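Local coordinates for protein extracellular ligand-binding receptor (Verminephrobacter eiseniae, PDB 4M88) that probably binds amino acids outside the cytoplasmic membrane as the substrate-binding component of an ABC transporter, at residues 83-86 with 87-91; 283-286 with 287-290; 290-293 with 294-298. One frame throughout, in Å; residues are numbered along the deposited sequence.

Interaction 1 (83-86 with 87-91)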
loop_
_atom_site.group_PDB
_atom_site.type_symbol
_atom_site.label_atom_id
_atom_site.label_comp_id
_atom_site.label_asym_id
_atom_site.label_seq_id
_atom_site.Cartn_x
_atom_site.Cartn_y
_atom_site.Cartn_z
ATOM N N ALA A 83 -9.877 1.152 9.977
ATOM C CA ALA A 83 -9.903 2.606 9.911
ATOM C C ALA A 83 -10.586 3.103 8.643
ATOM O O ALA A 83 -11.516 3.902 8.717
ATOM C CB ALA A 83 -8.487 3.163 9.999
ATOM N N ILE A 84 -10.120 2.658 7.476
ATOM C CA ILE A 84 -10.726 3.107 6.214
ATOM C C ILE A 84 -12.185 2.676 6.091
ATOM O O ILE A 84 -13.037 3.442 5.613
ATOM C CB ILE A 84 -9.896 2.652 4.983
ATOM C CG1 ILE A 84 -8.501 3.275 5.027
ATOM C CG2 ILE A 84 -10.602 3.016 3.671
ATOM C CD1 ILE A 84 -7.518 2.597 4.078
ATOM N N LYS A 85 -12.491 1.459 6.526
ATOM C CA LYS A 85 -13.877 0.993 6.506
ATOM C C LYS A 85 -14.771 1.893 7.365
ATOM O O LYS A 85 -15.892 2.237 6.976
ATOM C CB LYS A 85 -13.960 -0.468 6.970
ATOM C CG LYS A 85 -15.370 -1.048 6.986
ATOM C CD LYS A 85 -15.332 -2.578 7.090
ATOM C CE LYS A 85 -16.722 -3.177 6.907
ATOM N NZ LYS A 85 -17.666 -2.654 7.938
ATOM N N ARG A 86 -14.270 2.287 8.530
ATOM C CA ARG A 86 -15.016 3.179 9.413
ATOM C C ARG A 86 -15.214 4.544 8.747
ATOM O O ARG A 86 -16.293 5.130 8.829
ATOM C CB ARG A 86 -14.284 3.336 10.748
ATOM C CG ARG A 86 -15.025 4.186 11.773
ATOM C CD ARG A 86 -16.348 3.544 12.175
ATOM N NE ARG A 86 -16.966 4.254 13.292
ATOM C CZ ARG A 86 -16.796 3.926 14.570
ATOM N NH1 ARG A 86 -16.040 2.885 14.904
ATOM N NH2 ARG A 86 -17.389 4.634 15.518
HETATM N N MSE A 87 -14.172 5.037 8.079
HETATM C CA MSE A 87 -14.249 6.323 7.392
HETATM C C MSE A 87 -15.371 6.279 6.361
HETATM O O MSE A 87 -16.138 7.232 6.219
HETATM C CB MSE A 87 -12.924 6.650 6.695
HETATM C CG MSE A 87 -12.884 8.007 5.984
HETATM SE SE MSE A 87 -11.186 8.263 5.017
HETATM C CE MSE A 87 -11.496 7.069 3.504
ATOM N N LEU A 88 -15.484 5.156 5.664
ATOM C CA LEU A 88 -16.491 5.032 4.611
ATOM C C LEU A 88 -17.885 4.736 5.176
ATOM O O LEU A 88 -18.885 5.297 4.710
ATOM C CB LEU A 88 -16.065 3.970 3.584
ATOM C CG LEU A 88 -14.758 4.234 2.826
ATOM C CD1 LEU A 88 -14.293 2.989 2.090
ATOM C CD2 LEU A 88 -14.908 5.393 1.842
ATOM N N ASP A 89 -17.959 3.862 6.178
ATOM C CA ASP A 89 -19.257 3.510 6.776
ATOM C C ASP A 89 -19.913 4.671 7.519
ATOM O O ASP A 89 -21.138 4.814 7.514
ATOM C CB ASP A 89 -19.119 2.302 7.713
ATOM C CG ASP A 89 -18.745 1.017 6.975
ATOM O OD1 ASP A 89 -18.899 0.950 5.735
ATOM O OD2 ASP A 89 -18.304 0.063 7.650
ATOM N N ASP A 90 -19.103 5.490 8.181
ATOM C CA ASP A 90 -19.627 6.627 8.938
ATOM C C ASP A 90 -19.870 7.832 8.033
ATOM O O ASP A 90 -20.329 8.881 8.501
ATOM C CB ASP A 90 -18.663 7.012 10.063
ATOM C CG ASP A 90 -18.806 6.123 11.287
ATOM O OD1 ASP A 90 -19.628 5.177 11.248
ATOM O OD2 ASP A 90 -18.089 6.370 12.284
ATOM N N LYS A 91 -19.557 7.669 6.747
ATOM C CA LYS A 91 -19.710 8.721 5.728
ATOM C C LYS A 91 -19.045 10.030 6.151
ATOM O O LYS A 91 -19.570 11.112 5.908
ATOM C CB LYS A 91 -21.188 8.933 5.389
ATOM C CG LYS A 91 -21.961 7.623 5.263
ATOM C CD LYS A 91 -22.635 7.482 3.911
ATOM C CE LYS A 91 -23.784 8.462 3.766
ATOM N NZ LYS A 91 -24.177 8.673 2.338
#
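Arg86 and Asp90 are joined by a salt bridge one helical turn apart, with Arg86 NE only 2.6 Å from Asp90 OD2 and its N-H directed at the oxygen at 158°. The oxygen lies at the guanidinium edge, in the plane of that group; the donor comes from above the carboxylate plane, and the two flat groups stand 79° apart. The arginine chain leaves the backbone extended and then bends at its second torsion (64°), which swings NE along the helix toward Asp90, while NH2 makes a second salt bridge with Glu58. Beside this pair, Lys85 NZ reaches Asp89 OD2 at 2.8 Å, nearly along the carboxylate C-O bond, and the aliphatic part of the lysine lies close to the same oxygen, CG being 3.2 Å from OD2. Long basic chains suit this side, since their methylenes span the turn; Lys85 and Asp89 are exposed, Arg86 only partly so, being held against helix 57-68 by Glu58.

The apolar flank is the close-packed one. Ile84 CG2 touches Leu88 CD1 at 4.0 Å and the terminal CE of Met87, a selenomethionine, at 4.2 Å, the side chains lying next to one another and pointing the same way. Branched and flexible apolar groups fit here because Ile84 and Met87 are buried against Phe118 of strand 118-119; Leu88, touching His115, is only partly covered. Backbone bonds run beneath both flanks, among them Asp89 N to Lys85 O at 2.7 Å. At Lys91 phi turns positive and two bonds fold back into the last turn, a Schellman motif that closes the amphipathic helix of the beta-alpha-beta unit formed by strand 74-76, helix 81-89 and strand 99-101.

Interaction 2 (283-286 with 287-290)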
loop_
_atom_site.group_PDB
_atom_site.type_symbol
_atom_site.label_atom_id
_atom_site.label_comp_id
_atom_site.label_asym_id
_atom_site.label_seq_id
_atom_site.Cartn_x
_atom_site.Cartn_y
_atom_site.Cartn_z
ATOM N N GLU A 283 18.963 1.691 3.906
ATOM C CA GLU A 283 18.132 0.954 2.966
ATOM C C GLU A 283 16.701 1.459 3.120
ATOM O O GLU A 283 16.317 1.848 4.223
ATOM C CB GLU A 283 18.196 -0.538 3.299
ATOM C CG GLU A 283 17.742 -1.464 2.194
ATOM C CD GLU A 283 17.906 -2.929 2.570
ATOM O OE1 GLU A 283 19.002 -3.304 3.047
ATOM O OE2 GLU A 283 16.937 -3.696 2.395
ATOM N N TYR A 284 15.922 1.464 2.036
ATOM C CA TYR A 284 14.552 2.004 2.087
ATOM C C TYR A 284 13.476 0.948 1.884
ATOM O O TYR A 284 13.763 -0.152 1.418
ATOM C CB TYR A 284 14.381 3.126 1.067
ATOM C CG TYR A 284 15.441 4.179 1.235
ATOM C CD1 TYR A 284 15.693 4.733 2.483
ATOM C CD2 TYR A 284 16.226 4.575 0.167
ATOM C CE1 TYR A 284 16.689 5.676 2.660
ATOM C CE2 TYR A 284 17.218 5.515 0.326
ATOM C CZ TYR A 284 17.447 6.061 1.574
ATOM O OH TYR A 284 18.438 7.001 1.736
ATOM N N THR A 285 12.238 1.285 2.246
ATOM C CA THR A 285 11.112 0.366 2.071
ATOM C C THR A 285 10.049 0.934 1.130
ATOM O O THR A 285 10.034 2.137 0.824
ATOM C CB THR A 285 10.412 0.048 3.398
ATOM O OG1 THR A 285 9.663 1.193 3.832
ATOM C CG2 THR A 285 11.420 -0.324 4.458
ATOM N N GLU A 286 9.145 0.056 0.704
ATOM C CA GLU A 286 8.034 0.430 -0.158
ATOM C C GLU A 286 7.076 1.396 0.546
ATOM O O GLU A 286 6.476 2.260 -0.089
ATOM C CB GLU A 286 7.282 -0.832 -0.594
ATOM C CG GLU A 286 8.106 -1.785 -1.481
ATOM C CD GLU A 286 9.028 -2.712 -0.696
ATOM O OE1 GLU A 286 9.174 -2.538 0.537
ATOM O OE2 GLU A 286 9.602 -3.631 -1.325
ATOM N N PHE A 287 6.930 1.264 1.859
ATOM C CA PHE A 287 6.059 2.195 2.580
ATOM C C PHE A 287 6.630 3.610 2.644
ATOM O O PHE A 287 5.885 4.583 2.573
ATOM C CB PHE A 287 5.716 1.677 3.971
ATOM C CG PHE A 287 4.664 0.606 3.955
ATOM C CD1 PHE A 287 3.511 0.773 3.191
ATOM C CD2 PHE A 287 4.845 -0.577 4.645
ATOM C CE1 PHE A 287 2.538 -0.226 3.139
ATOM C CE2 PHE A 287 3.879 -1.574 4.606
ATOM C CZ PHE A 287 2.722 -1.395 3.852
ATOM N N GLN A 288 7.944 3.731 2.784
ATOM C CA GLN A 288 8.570 5.053 2.694
ATOM C C GLN A 288 8.301 5.664 1.325
ATOM O O GLN A 288 7.951 6.832 1.219
ATOM C CB GLN A 288 10.076 4.955 2.953
ATOM C CG GLN A 288 10.374 4.645 4.417
ATOM C CD GLN A 288 11.782 4.190 4.659
ATOM O OE1 GLN A 288 12.484 3.805 3.729
ATOM N NE2 GLN A 288 12.210 4.221 5.924
ATOM N N LEU A 289 8.458 4.874 0.271
ATOM C CA LEU A 289 8.252 5.402 -1.073
ATOM C C LEU A 289 6.789 5.753 -1.295
ATOM O O LEU A 289 6.479 6.755 -1.931
ATOM C CB LEU A 289 8.760 4.421 -2.139
ATOM C CG LEU A 289 8.526 4.840 -3.591
ATOM C CD1 LEU A 289 9.150 6.197 -3.869
ATOM C CD2 LEU A 289 9.128 3.799 -4.523
ATOM N N GLU A 290 5.887 4.940 -0.750
ATOM C CA GLU A 290 4.455 5.208 -0.863
ATOM C C GLU A 290 4.092 6.519 -0.183
ATOM O O GLU A 290 3.283 7.292 -0.704
ATOM C CB GLU A 290 3.642 4.067 -0.242
ATOM C CG GLU A 290 2.141 4.217 -0.432
ATOM C CD GLU A 290 1.412 2.879 -0.474
ATOM O OE1 GLU A 290 2.007 1.840 -0.082
ATOM O OE2 GLU A 290 0.241 2.862 -0.916
#
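Thr285 and Gln288 exchange two hydrogen bonds in a capping box at the start of helix 286-303. Thr285 N donates to Gln288 OE1 at 2.9 Å (157°), arriving from above the plane of the side-chain amide, and Gln288 N returns a straight bond (166°) to Thr285 OG1 at 3.2 Å. The threonine hydroxyl can accept because its first torsion, 73°, tucks OG1 between the backbone N and the carbonyl carbon, facing the first turn. A threonine suits an N-cap for this reason: its short side chain supplies an acceptor for an amide that has no preceding helical carbonyl. Ordinary helical bonding then takes over, with Leu289 N on Thr285 O and Glu290 N on Glu286 O, the latter at 2.8 Å.

Carbon contacts surround the box. Gln288 CG lies 3.6 Å from Thr285 OG1, and Gln288 OE1 also comes within 3.3 Å of Tyr284 CB, sitting near the plane of the tyrosine ring at its edge. The Tyr284 and Gln288 side chains cross at about a right angle. Phe287 touches Thr285 OG1 with CB alone (4.0 Å), and its ring leads away toward Met79 and Asp20.

The extended glutamine chain is long enough to bring OE1 back to the N-cap N-H while NE2 bonds to Gln26 of helix 18-37; Glu286 OE2 bonds to Gln254 at the end of strand 250-254. Tyr284 packs edge-to-face on Phe270 and reaches Lys275 through OH, both on helix 265-277, whose Phe270 also meets Leu289; the new helix thus starts wedged between helices 18-37 and 265-277.

Interaction 3 (290-293 with 294-298)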
loop_
_atom_site.group_PDB
_atom_site.type_symbol
_atom_site.label_atom_id
_atom_site.label_comp_id
_atom_site.label_asym_id
_atom_site.label_seq_id
_atom_site.Cartn_x
_atom_site.Cartn_y
_atom_site.Cartn_z
ATOM N N GLU A 290 5.887 4.940 -0.750
ATOM C CA GLU A 290 4.455 5.208 -0.863
ATOM C C GLU A 290 4.092 6.519 -0.183
ATOM O O GLU A 290 3.283 7.292 -0.704
ATOM C CB GLU A 290 3.642 4.067 -0.242
ATOM C CG GLU A 290 2.141 4.217 -0.432
ATOM C CD GLU A 290 1.412 2.879 -0.474
ATOM O OE1 GLU A 290 2.007 1.840 -0.082
ATOM O OE2 GLU A 290 0.241 2.862 -0.916
ATOM N N GLY A 291 4.683 6.769 0.981
ATOM C CA GLY A 291 4.389 7.999 1.706
ATOM C C GLY A 291 4.929 9.194 0.937
ATOM O O GLY A 291 4.277 10.225 0.814
ATOM N N TYR A 292 6.126 9.040 0.394
ATOM C CA TYR A 292 6.734 10.095 -0.404
ATOM C C TYR A 292 5.875 10.428 -1.631
ATOM O O TYR A 292 5.602 11.597 -1.910
ATOM C CB TYR A 292 8.147 9.676 -0.799
ATOM C CG TYR A 292 8.842 10.626 -1.755
ATOM C CD1 TYR A 292 9.608 11.674 -1.276
ATOM C CD2 TYR A 292 8.719 10.470 -3.137
ATOM C CE1 TYR A 292 10.254 12.545 -2.146
ATOM C CE2 TYR A 292 9.355 11.336 -4.019
ATOM C CZ TYR A 292 10.110 12.376 -3.516
ATOM O OH TYR A 292 10.740 13.237 -4.379
ATOM N N LEU A 293 5.436 9.406 -2.356
ATOM C CA LEU A 293 4.651 9.635 -3.577
ATOM C C LEU A 293 3.250 10.162 -3.275
ATOM O O LEU A 293 2.678 10.928 -4.064
ATOM C CB LEU A 293 4.566 8.359 -4.424
ATOM C CG LEU A 293 5.878 7.983 -5.120
ATOM C CD1 LEU A 293 5.803 6.618 -5.796
ATOM C CD2 LEU A 293 6.281 9.049 -6.132
ATOM N N SER A 294 2.695 9.754 -2.139
ATOM C CA SER A 294 1.361 10.210 -1.778
ATOM C C SER A 294 1.421 11.703 -1.489
ATOM O O SER A 294 0.579 12.471 -1.960
ATOM C CB SER A 294 0.810 9.429 -0.588
ATOM O OG SER A 294 0.629 8.067 -0.927
ATOM N N ALA A 295 2.427 12.108 -0.727
ATOM C CA ALA A 295 2.628 13.519 -0.414
ATOM C C ALA A 295 3.013 14.298 -1.667
ATOM O O ALA A 295 2.526 15.406 -1.892
ATOM C CB ALA A 295 3.685 13.684 0.681
ATOM N N ARG A 296 3.880 13.729 -2.498
ATOM C CA ARG A 296 4.302 14.432 -3.697
ATOM C C ARG A 296 3.158 14.649 -4.696
ATOM O O ARG A 296 3.138 15.636 -5.426
ATOM C CB ARG A 296 5.463 13.713 -4.377
ATOM C CG ARG A 296 5.996 14.484 -5.566
ATOM C CD ARG A 296 7.400 14.052 -5.940
ATOM N NE ARG A 296 7.817 14.695 -7.177
ATOM C CZ ARG A 296 8.955 14.424 -7.804
ATOM N NH1 ARG A 296 9.789 13.524 -7.290
ATOM N NH2 ARG A 296 9.246 15.048 -8.942
ATOM N N THR A 297 2.202 13.728 -4.722
ATOM C CA THR A 297 1.005 13.896 -5.554
ATOM C C THR A 297 0.260 15.170 -5.169
ATOM O O THR A 297 -0.149 15.950 -6.038
ATOM C CB THR A 297 0.078 12.700 -5.372
ATOM O OG1 THR A 297 0.732 11.550 -5.907
ATOM C CG2 THR A 297 -1.244 12.910 -6.095
ATOM N N VAL A 298 0.100 15.386 -3.870
ATOM C CA VAL A 298 -0.518 16.613 -3.396
ATOM C C VAL A 298 0.301 17.829 -3.815
ATOM O O VAL A 298 -0.250 18.812 -4.306
ATOM C CB VAL A 298 -0.706 16.607 -1.880
ATOM C CG1 VAL A 298 -1.144 17.978 -1.407
ATOM C CG2 VAL A 298 -1.733 15.552 -1.479
#
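Ser294 grips the carbonyl oxygen of Glu290 twice: its OG donates at 2.8 Å and its N at 2.9 Å, the two donors coming from opposite faces of the carbonyl plane. One turn on, Thr297 does the same to Leu293 O, with OG1 at 2.8 Å and N at 2.9 Å, again from opposite faces. In each residue the hydroxyl oxygen is turned anti to the carbonyl carbon (chi1 -65° in Ser294), which brings it back over the preceding turn. Serine and threonine are apt here because a buried hydroxyl finds its acceptor inside its own helix. This is the familiar intrahelical pattern of a side-chain hydroxyl bonded to the carbonyl four residues earlier. Helix 286-303 is buried here in the first lobe, Ser294 resting on Ile76 of strand 74-76. The small Ala295 packs closely: its CB, 3.5 Å from Gly291 O, lies against Ile28 and Tyr31 of helix 18-37.

On another flank Tyr292 and Arg296 extend side by side in the same direction. Arg296 CD touches the ring at Tyr292 CE2 (3.9 Å), and NH1 makes a weak, bent bond (126°) to Tyr292 OH at 3.1 Å; the guanidinium plane is nearly perpendicular to the ring, 87° apart. With an alanine in place of Tyr292, Gln34 would probably be left without its hydroxyl mate, and a gap would be likely to open beside Arg296 CD. What positions this pair lies further out: Gln34 holds Tyr292 OH, Phe270 meets the ring edge-to-face, and Arg296 is drawn into salt bridges by Glu269 through NH1 and by Glu300 through NE.

In the fold
Interactions 2 and 3 are successive turns of helix 286-303, sharing Glu290, with centres about 11 Å apart. Glu290 turns its carboxylate to Arg122 and Asn102 while its backbone takes part in both contacts. Interaction 1 belongs to helix 81-89. Its centre lies about 26 Å from that of interaction 2 and about 22 Å from that of interaction 3; its nearest atoms stay about 9 Å from either. Strand 74-76 connects them, leading into helix 81-89 and packing against Ser294 and Val298. A glycerol, probably from crystallisation, lies about 3 Å from the Glu286 side chain in interaction 2, but whether it marks the ligand cleft expected between the two lobes is not established.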